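Local coordinates for putative large adhesion protein (Lap) involved in biofilm formation (Marinobacter hydrocarbonoclasticus ATCC 49840, PDB 6M8M) that probably mediates bacterial adhesion in biofilm formation, through a PA14 domain that binds glucose with the help of a calcium ion, at residues F165-T168 against P172-V175; Y139-E142 against T147-E150; Q94-D99 against I177-Q182; I190-Q195 against E200-Q205. All blocks are in the same frame, centred on the assembly; numbering follows the deposited sequence. Where two conformers were deposited one is given.

Interaction 1 of 4, residues F165-T168 against P172-V175; sequences FTLT and PHSV
L167 and T168 meet the imidazole of H173 where strand 158-166 ends and the chain turns towards strand 174-181. F165 points its ring into the interior, where it packs on Y129 and V143, and receives CD2 of L167 at its edge, in the ring plane. T166 is still in strand conformation; its OG1 is hydrogen-bonded to OG1 of T128 on the neighbouring strand. L167 makes the main contact. Its CB stands over one face of the imidazole, offset toward the rim, 3.9 Å from the centroid of the H173 ring and 16° off the normal, a CH-pi contact. With CG anti to its carbonyl carbon (chi1 -58°), the leucine runs on across the ring, placing CD1 3.9 Å from H173 CD2 and CD2 4.0 Å from H173 CG. The link between the segments passes from one antiparallel sheet of the PA14 fold to the other: strand 158-166 belongs to the first and strand 174-181 to the second, and the short connection includes a cis peptide bond before P172. T168 turns its CB away from the second segment and touches with its backbone: the carbonyl O of T168 lies at the ring edge, in plane, 3.5 Å from H173 CE1. Rotation of the imidazole is further restrained by N144, whose ND2 is hydrogen-bonded to H173 ND1 while its OD1 is hydrogen-bonded to the backbone N of S174.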
# COMPACT_ATOMS: atom_id res chain seq x y z
N PHE A 165 -4.60 -6.92 16.12
CA PHE A 165 -5.66 -7.73 15.54
C PHE A 165 -5.31 -9.19 15.76
O PHE A 165 -4.14 -9.58 15.71
CB PHE A 165 -5.90 -7.42 14.05
CG PHE A 165 -4.72 -7.66 13.17
CD1 PHE A 165 -3.75 -6.68 13.00
CD2 PHE A 165 -4.59 -8.83 12.44
CE1 PHE A 165 -2.67 -6.88 12.18
CE2 PHE A 165 -3.50 -9.03 11.61
CZ PHE A 165 -2.55 -8.06 11.47
N THR A 166 -6.33 -10.00 16.01
CA THR A 166 -6.16 -11.44 16.18
C THR A 166 -6.80 -12.13 14.99
O THR A 166 -7.94 -11.83 14.63
CB THR A 166 -6.77 -11.89 17.50
OG1 THR A 166 -6.06 -11.23 18.57
CG2 THR A 166 -6.69 -13.38 17.68
N LEU A 167 -6.06 -13.02 14.36
CA LEU A 167 -6.60 -13.71 13.20
C LEU A 167 -7.84 -14.49 13.60
O LEU A 167 -7.89 -15.09 14.67
CB LEU A 167 -5.54 -14.63 12.60
CG LEU A 167 -4.25 -13.93 12.17
CD1 LEU A 167 -3.24 -14.96 11.65
CD2 LEU A 167 -4.49 -12.87 11.13
N THR A 168 -8.85 -14.45 12.74
CA THR A 168 -10.17 -14.99 13.05
C THR A 168 -10.64 -15.87 11.90
O THR A 168 -10.48 -15.51 10.73
CB THR A 168 -11.17 -13.84 13.30
OG1 THR A 168 -10.71 -13.05 14.41
CG2 THR A 168 -12.55 -14.37 13.63
N PRO A 172 -7.95 -18.58 4.23
CA PRO A 172 -6.83 -17.62 4.23
C PRO A 172 -7.19 -16.27 4.82
O PRO A 172 -8.35 -15.83 4.79
CB PRO A 172 -6.47 -17.48 2.74
CG PRO A 172 -7.68 -17.94 2.00
CD PRO A 172 -8.30 -19.00 2.86
N HIS A 173 -6.19 -15.61 5.38
CA HIS A 173 -6.37 -14.33 6.06
C HIS A 173 -6.00 -13.24 5.07
O HIS A 173 -4.82 -12.93 4.88
CB HIS A 173 -5.53 -14.29 7.32
CG HIS A 173 -5.92 -15.35 8.30
ND1 HIS A 173 -7.14 -15.34 8.93
CD2 HIS A 173 -5.28 -16.46 8.73
CE1 HIS A 173 -7.23 -16.40 9.73
NE2 HIS A 173 -6.11 -17.08 9.63
N SER A 174 -7.01 -12.64 4.47
CA SER A 174 -6.78 -11.65 3.44
C SER A 174 -6.21 -10.37 4.03
O SER A 174 -6.55 -9.98 5.16
CB SER A 174 -8.09 -11.34 2.73
OG SER A 174 -8.98 -10.68 3.63
N VAL A 175 -5.33 -9.73 3.29
CA VAL A 175 -4.85 -8.40 3.60
C VAL A 175 -5.00 -7.53 2.36
O VAL A 175 -4.70 -7.97 1.24
CB VAL A 175 -3.40 -8.43 4.14
CG1 VAL A 175 -2.41 -9.06 3.14
CG2 VAL A 175 -2.96 -7.03 4.54

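Interaction 2 of 4, residues Y139-E142 against T147-E150; sequences YRIE and TVAE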
# COMPACT_ATOMS: atom_id res chain seq x y z
N TYR A 139 -3.50 6.06 3.75
CA TYR A 139 -3.57 4.63 3.52
C TYR A 139 -4.63 4.01 4.42
O TYR A 139 -5.06 4.59 5.42
CB TYR A 139 -2.22 3.92 3.80
CG TYR A 139 -1.77 4.17 5.22
CD1 TYR A 139 -1.08 5.33 5.53
CD2 TYR A 139 -2.09 3.30 6.26
CE1 TYR A 139 -0.70 5.62 6.82
CE2 TYR A 139 -1.72 3.60 7.58
CZ TYR A 139 -1.03 4.76 7.84
OH TYR A 139 -0.66 5.07 9.14
N ARG A 140 -5.00 2.78 4.06
CA ARG A 140 -5.80 1.92 4.92
C ARG A 140 -5.32 0.49 4.73
O ARG A 140 -5.12 0.05 3.59
CB ARG A 140 -7.29 1.99 4.61
CG ARG A 140 -8.09 1.02 5.51
CD ARG A 140 -9.57 1.12 5.31
NE ARG A 140 -10.08 2.36 5.87
CZ ARG A 140 -11.32 2.79 5.69
NH1 ARG A 140 -12.17 2.09 4.94
NH2 ARG A 140 -11.69 3.93 6.23
N ILE A 141 -5.15 -0.24 5.83
CA ILE A 141 -4.88 -1.67 5.83
C ILE A 141 -6.08 -2.39 6.42
O ILE A 141 -6.53 -2.04 7.52
CB ILE A 141 -3.62 -2.03 6.64
CG1 ILE A 141 -2.43 -1.19 6.18
CG2 ILE A 141 -3.36 -3.53 6.55
CD1 ILE A 141 -1.11 -1.56 6.81
N GLU A 142 -6.59 -3.38 5.72
CA GLU A 142 -7.67 -4.23 6.19
C GLU A 142 -7.19 -5.68 6.22
O GLU A 142 -6.50 -6.13 5.30
CB GLU A 142 -8.89 -4.11 5.28
CG GLU A 142 -9.58 -2.77 5.36
CD GLU A 142 -10.65 -2.56 4.31
OE1 GLU A 142 -10.78 -3.42 3.41
OE2 GLU A 142 -11.37 -1.54 4.39
N THR A 147 -10.65 -2.94 9.26
CA THR A 147 -9.57 -1.96 9.30
C THR A 147 -8.69 -2.21 10.49
O THR A 147 -9.16 -2.27 11.63
CB THR A 147 -10.16 -0.56 9.36
OG1 THR A 147 -10.95 -0.36 8.19
CG2 THR A 147 -9.07 0.49 9.46
N VAL A 148 -7.38 -2.31 10.25
CA VAL A 148 -6.41 -2.51 11.31
C VAL A 148 -5.36 -1.41 11.35
O VAL A 148 -4.57 -1.35 12.30
CB VAL A 148 -5.73 -3.89 11.25
CG1 VAL A 148 -6.79 -5.01 11.36
CG2 VAL A 148 -4.90 -4.06 9.99
N ALA A 149 -5.28 -0.56 10.33
CA ALA A 149 -4.39 0.60 10.36
C ALA A 149 -4.88 1.57 9.31
O ALA A 149 -5.34 1.15 8.25
CB ALA A 149 -2.94 0.21 10.05
N GLU A 150 -4.76 2.87 9.59
CA GLU A 150 -5.10 3.84 8.55
C GLU A 150 -4.61 5.22 8.94
O GLU A 150 -4.54 5.57 10.12
CB GLU A 150 -6.60 3.89 8.24
CG GLU A 150 -7.41 4.46 9.37
CD GLU A 150 -8.88 4.63 9.02
OE1 GLU A 150 -9.65 4.92 9.96
OE2 GLU A 150 -9.25 4.48 7.85
O HOH W 1 -12.79 -1.87 6.72
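I141 faces both V148 and A149 across an antiparallel beta hairpin of the PA14 domain, a classic beta bulge that shifts the register by one between I141 and E142. The carbonyl O of I141 takes a nearly straight hydrogen bond from V148 N (2.9 Å, 176°) and a weak one from A149 N at 3.4 Å, so one acceptor serves two successive amides. In return I141 N donates to A149 O, 2.8 Å away and also almost linear. The outward carbonyl of V148 is taken up by OG of S163, while the backbones of R140 and E142 pair with V178 and E176 on the other flanking strand. On the face carrying I141 and A149, I141 CG2 rests against V148 CG2 and its CD1 against A149 CB; F131, V133, V175 and I177 extend this apolar layer.

On the face carrying R140, E142, T147 and E150 the contacts are polar. R140 is extended up to a bend at chi3 (-72°), which lays its guanidinium beside E150. NE and NH2 grip E150 OE2 side-on in a salt bridge, each 3.0 Å from it and both bent (147°). OE2 lies in the guanidinium plane and uses its syn lone pair towards NH2, whereas NE meets it from above the carboxylate plane. NH1 of R140 makes a long ion pair with E142 OE2, and E142 OE1 a weak, long one with K61. OG1 of T147 approaches over one face of the guanidinium. A water bridges T147 OG1 (2.8 Å) and E142 OE2, the latter weakly at 2.7 Å.

Interaction 3 of 4, residues Q94-D99 against I177-Q182; sequences QSFLKD and IVYWDQ. With CA (calcium ion), chain D; CA (calcium ion), chain E; BGC (beta-D-glucopyranose), chain B.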
# COMPACT_ATOMS: atom_id res chain seq x y z
N GLN A 94 9.03 4.14 -10.42
CA GLN A 94 10.16 3.23 -10.51
C GLN A 94 11.13 3.48 -9.36
O GLN A 94 11.56 2.54 -8.68
CB GLN A 94 10.85 3.38 -11.86
CG GLN A 94 10.06 2.84 -13.04
CD GLN A 94 9.00 3.78 -13.58
OE1 GLN A 94 8.91 4.95 -13.21
NE2 GLN A 94 8.19 3.27 -14.49
N SER A 95 11.47 4.74 -9.10
CA SER A 95 12.35 5.04 -7.98
C SER A 95 11.71 4.67 -6.65
O SER A 95 12.36 4.11 -5.76
CB SER A 95 12.73 6.52 -8.01
OG SER A 95 13.46 6.83 -9.18
N PHE A 96 10.42 4.99 -6.50
CA PHE A 96 9.69 4.73 -5.25
C PHE A 96 9.73 3.27 -4.86
O PHE A 96 9.92 2.95 -3.68
CB PHE A 96 8.25 5.21 -5.49
CG PHE A 96 7.24 4.95 -4.39
CD1 PHE A 96 7.09 5.84 -3.33
CD2 PHE A 96 6.34 3.92 -4.50
CE1 PHE A 96 6.11 5.67 -2.39
CE2 PHE A 96 5.35 3.73 -3.56
CZ PHE A 96 5.23 4.62 -2.51
N LEU A 97 9.53 2.37 -5.82
CA LEU A 97 9.40 0.95 -5.53
C LEU A 97 10.74 0.26 -5.28
O LEU A 97 10.75 -0.93 -4.93
CB LEU A 97 8.66 0.25 -6.66
CG LEU A 97 7.17 0.56 -6.78
CD1 LEU A 97 6.57 -0.18 -7.97
CD2 LEU A 97 6.41 0.23 -5.52
N LYS A 98 11.86 0.96 -5.41
CA LYS A 98 13.17 0.39 -5.05
C LYS A 98 13.35 -0.92 -5.82
O LYS A 98 13.10 -0.97 -7.03
CB LYS A 98 13.35 0.31 -3.54
CG LYS A 98 13.19 1.64 -2.81
CD LYS A 98 13.67 1.52 -1.37
CE LYS A 98 13.26 2.72 -0.51
NZ LYS A 98 13.89 3.99 -0.95
N ASP A 99 13.75 -2.00 -5.16
CA ASP A 99 14.00 -3.24 -5.89
C ASP A 99 12.74 -3.85 -6.47
O ASP A 99 12.83 -4.69 -7.38
CB ASP A 99 14.73 -4.25 -5.02
CG ASP A 99 15.39 -5.35 -5.84
OD1 ASP A 99 16.09 -5.01 -6.83
OD2 ASP A 99 15.21 -6.54 -5.51
N ILE A 177 -4.33 -3.43 1.21
CA ILE A 177 -3.74 -2.13 1.52
C ILE A 177 -4.05 -1.20 0.37
O ILE A 177 -3.81 -1.55 -0.79
CB ILE A 177 -2.22 -2.25 1.69
CG1 ILE A 177 -1.90 -3.21 2.84
CG2 ILE A 177 -1.58 -0.89 1.89
CD1 ILE A 177 -0.55 -3.84 2.73
N VAL A 178 -4.55 -0.01 0.68
CA VAL A 178 -4.62 1.06 -0.30
C VAL A 178 -3.81 2.23 0.25
O VAL A 178 -3.77 2.46 1.46
CB VAL A 178 -6.05 1.48 -0.68
CG1 VAL A 178 -6.82 0.30 -1.26
CG2 VAL A 178 -6.77 2.09 0.49
N TYR A 179 -3.18 2.97 -0.65
CA TYR A 179 -2.25 4.04 -0.33
C TYR A 179 -2.35 5.06 -1.45
O TYR A 179 -2.58 4.69 -2.60
CB TYR A 179 -0.78 3.49 -0.20
CG TYR A 179 0.24 4.56 -0.45
CD1 TYR A 179 0.64 5.43 0.55
CD2 TYR A 179 0.75 4.75 -1.73
CE1 TYR A 179 1.53 6.46 0.29
CE2 TYR A 179 1.62 5.77 -2.00
CZ TYR A 179 2.00 6.63 -0.99
OH TYR A 179 2.85 7.65 -1.32
N TRP A 180 -2.15 6.34 -1.12
CA TRP A 180 -2.09 7.34 -2.18
C TRP A 180 -1.09 8.44 -1.89
O TRP A 180 -0.72 8.71 -0.74
CB TRP A 180 -3.47 7.96 -2.44
CG TRP A 180 -3.97 8.89 -1.39
CD1 TRP A 180 -3.82 10.23 -1.35
CD2 TRP A 180 -4.74 8.54 -0.23
NE1 TRP A 180 -4.44 10.75 -0.24
CE2 TRP A 180 -5.01 9.74 0.46
CE3 TRP A 180 -5.22 7.33 0.29
CZ2 TRP A 180 -5.77 9.77 1.64
CZ3 TRP A 180 -5.96 7.36 1.46
CH2 TRP A 180 -6.23 8.57 2.12
N ASP A 181 -0.69 9.07 -2.99
CA ASP A 181 0.03 10.33 -2.98
C ASP A 181 -0.84 11.38 -3.66
O ASP A 181 -1.23 11.22 -4.82
CB ASP A 181 1.37 10.23 -3.73
CG ASP A 181 2.05 11.57 -3.82
OD1 ASP A 181 1.99 12.30 -2.82
OD2 ASP A 181 2.63 11.89 -4.88
N GLN A 182 -1.16 12.45 -2.93
CA GLN A 182 -1.86 13.60 -3.50
C GLN A 182 -0.94 14.50 -4.30
O GLN A 182 -1.42 15.38 -5.03
CB GLN A 182 -2.52 14.43 -2.38
CG GLN A 182 -1.57 15.13 -1.43
CD GLN A 182 -1.45 16.64 -1.62
OE1 GLN A 182 -2.32 17.32 -2.18
NE2 GLN A 182 -0.34 17.17 -1.14
CA CA D . -3.33 16.20 -6.11
CA CA E . 2.46 13.57 -0.95
C2 BGC B . 3.35 16.39 0.73
C3 BGC B . 4.20 17.07 1.76
C4 BGC B . 3.43 18.17 2.44
C5 BGC B . 2.14 17.63 3.03
C6 BGC B . 1.28 18.66 3.69
C1 BGC B . 2.07 15.88 1.37
O1 BGC B . 1.27 15.31 0.43
O2 BGC B . 3.99 15.25 0.13
O3 BGC B . 5.39 17.60 1.14
O4 BGC B . 4.20 18.69 3.53
O5 BGC B . 1.34 17.01 1.97
O6 BGC B . 0.94 19.70 2.81
O HOH W 2 -2.66 18.12 -4.73
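F96 and Y179 join a short helix to a strand whose backbones stay well apart: the closest approach of the segments' alpha carbons is 11.4 Å, between F96 CA and D181 CA. F96 lies on helix 92-96; K98, with positive phi, is the first residue to depart from the helical path, although K98 N still donates to S95 O. Residues 177-181 form an extended strand. Side chains bridge the gap from opposite directions. CG of F96 is anti to its backbone N (chi1 175°), which sends the ring out from the helix. The two rings are nearly parallel, 21° between planes, but slid so far that they barely overlap, with centroids of the F96 and Y179 rings 5.8 Å apart; the touch is F96 CZ on Y179 CE2, 3.8 Å.

Both residues are buried in the PA14 beta fold. F96 packs on V83 and L87, and Y179 on A186 and L188 of the opposing sheet. The phenol OH of Y179 is hydrogen-bonded to the carbonyl O of D136, whose side chain binds the calcium of the sugar site.

Beyond Y179 the strand runs into that site. D181 OD1 binds this calcium at 2.3 Å, together with D136, D137, G183, A185 and the glucose hydroxyl oxygens O1 and O2. Q182 NE2 donates to O1 of the glucose (2.9 Å, 165°), so O1 touches both metal and amide. The Q182 carbonyl O binds a second calcium at 2.3 Å, shared with Q47, N53 and D113, and a water on that ion donates to Q182 OE1 at 2.7 Å.

Interaction 4 of 4, residues I190-Q195 against E200-Q205; sequences IELREQ and EIFGSQ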
# COMPACT_ATOMS: atom_id res chain seq x y z
N ILE A 190 5.74 -0.13 5.56
CA ILE A 190 4.86 -0.91 6.41
C ILE A 190 5.69 -1.92 7.18
O ILE A 190 6.48 -2.67 6.58
CB ILE A 190 3.76 -1.61 5.59
CG1 ILE A 190 2.96 -0.58 4.81
CG2 ILE A 190 2.86 -2.44 6.50
CD1 ILE A 190 1.86 -1.13 3.95
N GLU A 191 5.51 -1.94 8.50
CA GLU A 191 6.09 -2.93 9.38
C GLU A 191 4.99 -3.75 10.03
O GLU A 191 3.88 -3.27 10.25
CB GLU A 191 6.89 -2.26 10.50
CG GLU A 191 8.09 -1.46 10.07
CD GLU A 191 8.52 -0.48 11.14
OE1 GLU A 191 9.62 -0.66 11.70
OE2 GLU A 191 7.73 0.44 11.44
N LEU A 192 5.31 -4.99 10.36
CA LEU A 192 4.40 -5.91 11.03
C LEU A 192 5.14 -6.56 12.19
O LEU A 192 6.32 -6.91 12.06
CB LEU A 192 3.95 -6.98 10.04
CG LEU A 192 3.00 -8.04 10.59
CD1 LEU A 192 1.68 -7.47 11.01
CD2 LEU A 192 2.76 -9.12 9.53
N ARG A 193 4.46 -6.71 13.32
CA ARG A 193 4.99 -7.49 14.42
C ARG A 193 3.91 -8.39 14.98
O ARG A 193 2.71 -8.14 14.84
CB ARG A 193 5.53 -6.62 15.54
CG ARG A 193 4.49 -5.84 16.30
CD ARG A 193 5.20 -5.03 17.34
NE ARG A 193 4.33 -4.10 18.02
CZ ARG A 193 4.72 -3.31 19.02
NH1 ARG A 193 5.97 -3.39 19.48
NH2 ARG A 193 3.88 -2.47 19.57
N GLU A 194 4.34 -9.45 15.66
CA GLU A 194 3.49 -10.16 16.58
C GLU A 194 3.50 -9.41 17.90
O GLU A 194 4.50 -8.79 18.27
CB GLU A 194 4.02 -11.58 16.78
CG GLU A 194 3.09 -12.45 17.61
CD GLU A 194 3.47 -13.92 17.61
OE1 GLU A 194 4.51 -14.28 17.01
OE2 GLU A 194 2.72 -14.74 18.19
N GLN A 195 2.37 -9.41 18.59
CA GLN A 195 2.29 -8.84 19.93
C GLN A 195 3.40 -9.40 20.80
O GLN A 195 3.62 -10.61 20.86
CB GLN A 195 0.92 -9.19 20.52
CG GLN A 195 0.65 -8.65 21.91
CD GLN A 195 -0.68 -9.13 22.43
OE1 GLN A 195 -1.58 -8.35 22.73
NE2 GLN A 195 -0.82 -10.43 22.53
N GLU A 200 9.13 -5.93 11.89
CA GLU A 200 9.86 -6.32 10.69
C GLU A 200 9.22 -5.62 9.50
O GLU A 200 8.00 -5.42 9.48
CB GLU A 200 9.74 -7.86 10.49
CG GLU A 200 10.30 -8.69 11.64
CD GLU A 200 9.90 -10.16 11.61
OE1 GLU A 200 10.30 -10.90 12.53
OE2 GLU A 200 9.17 -10.60 10.69
N ILE A 201 10.02 -5.28 8.49
CA ILE A 201 9.43 -4.74 7.26
C ILE A 201 8.50 -5.78 6.65
O ILE A 201 8.87 -6.94 6.44
CB ILE A 201 10.53 -4.33 6.26
CG1 ILE A 201 11.41 -3.22 6.83
CG2 ILE A 201 9.89 -3.89 4.93
CD1 ILE A 201 10.70 -1.89 7.00
N PHE A 202 7.28 -5.36 6.34
CA PHE A 202 6.26 -6.25 5.80
C PHE A 202 6.55 -6.58 4.35
O PHE A 202 6.98 -5.74 3.57
CB PHE A 202 4.92 -5.53 5.92
CG PHE A 202 3.73 -6.32 5.48
CD1 PHE A 202 3.39 -7.51 6.09
CD2 PHE A 202 2.88 -5.82 4.50
CE1 PHE A 202 2.27 -8.21 5.71
CE2 PHE A 202 1.77 -6.51 4.12
CZ PHE A 202 1.45 -7.69 4.72
N GLY A 203 6.33 -7.84 4.00
CA GLY A 203 6.59 -8.27 2.64
C GLY A 203 6.50 -9.76 2.47
O GLY A 203 5.67 -10.42 3.09
N SER A 204 7.39 -10.29 1.63
CA SER A 204 7.37 -11.70 1.27
C SER A 204 7.47 -12.62 2.48
O SER A 204 6.96 -13.74 2.44
CB SER A 204 8.52 -12.01 0.31
OG SER A 204 8.29 -11.41 -0.95
N GLN A 205 8.15 -12.18 3.54
CA GLN A 205 8.24 -12.99 4.75
C GLN A 205 6.89 -13.27 5.38
O GLN A 205 6.75 -14.24 6.14
CB GLN A 205 9.15 -12.26 5.75
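F202 and L192 both hold CG anti to the backbone N (chi1 -177° and 179°), and these torsions carry the phenyl ring and the leucine branches to the same interior side. L192 comes to the ring at a slant, with CD2 3.9 Å from F202 CD1. I190 lies alongside F202 and points the same way; its CG2 sits 3.8 Å from F202 CB and also nears CD2 of the ring. F131 meets the F202 ring edge-to-face, and I177 from the other sheet of the PA14 fold packs on both I190 and F202.

The backbones form a beta hairpin between strands 186-194 and 200-201. L192 and E200 are a hydrogen-bonded pair: L192 N donates to E200 O (2.9 Å) and E200 N to L192 O (3.0 Å). E191 and I201 form the next, non-hydrogen-bonded pair, where E191 CA comes within 3.1 Å of E200 O in a CA-H...O contact. F202 N then donates to I190 O at 2.8 Å, the next bond of the ladder. I201 CD1 touches the CG of E191, whose carboxylate forms a salt bridge with R132; E200 OE2 is hydrogen-bonded to H206. The contact therefore divides by chemistry: three main-chain bonds fix the hairpin's register, its hydrocarbon side is buried in the core, and both acids find their polar partners beyond the two segments.

From the N terminus, helix 92-96 and its exit open the longest loop, which interaction 3 closes 78 residues later on strand 174-181. Interactions 2 and 1 both nest within that loop, in series: the hairpin of 139-142 with 147-150 closes first, then the link between 165-168 and 172-175 leads into strand 174-181 itself. Interaction 4 follows as a separate hairpin, and no two loops cross. Strand 174-181 neighbours strand 139-143 in one sheet. Between the sheets, the I177 side chain joins interactions 3 and 4, and I141 packs on I190; F165 packs on V148 across the sheets and on L192 within its own.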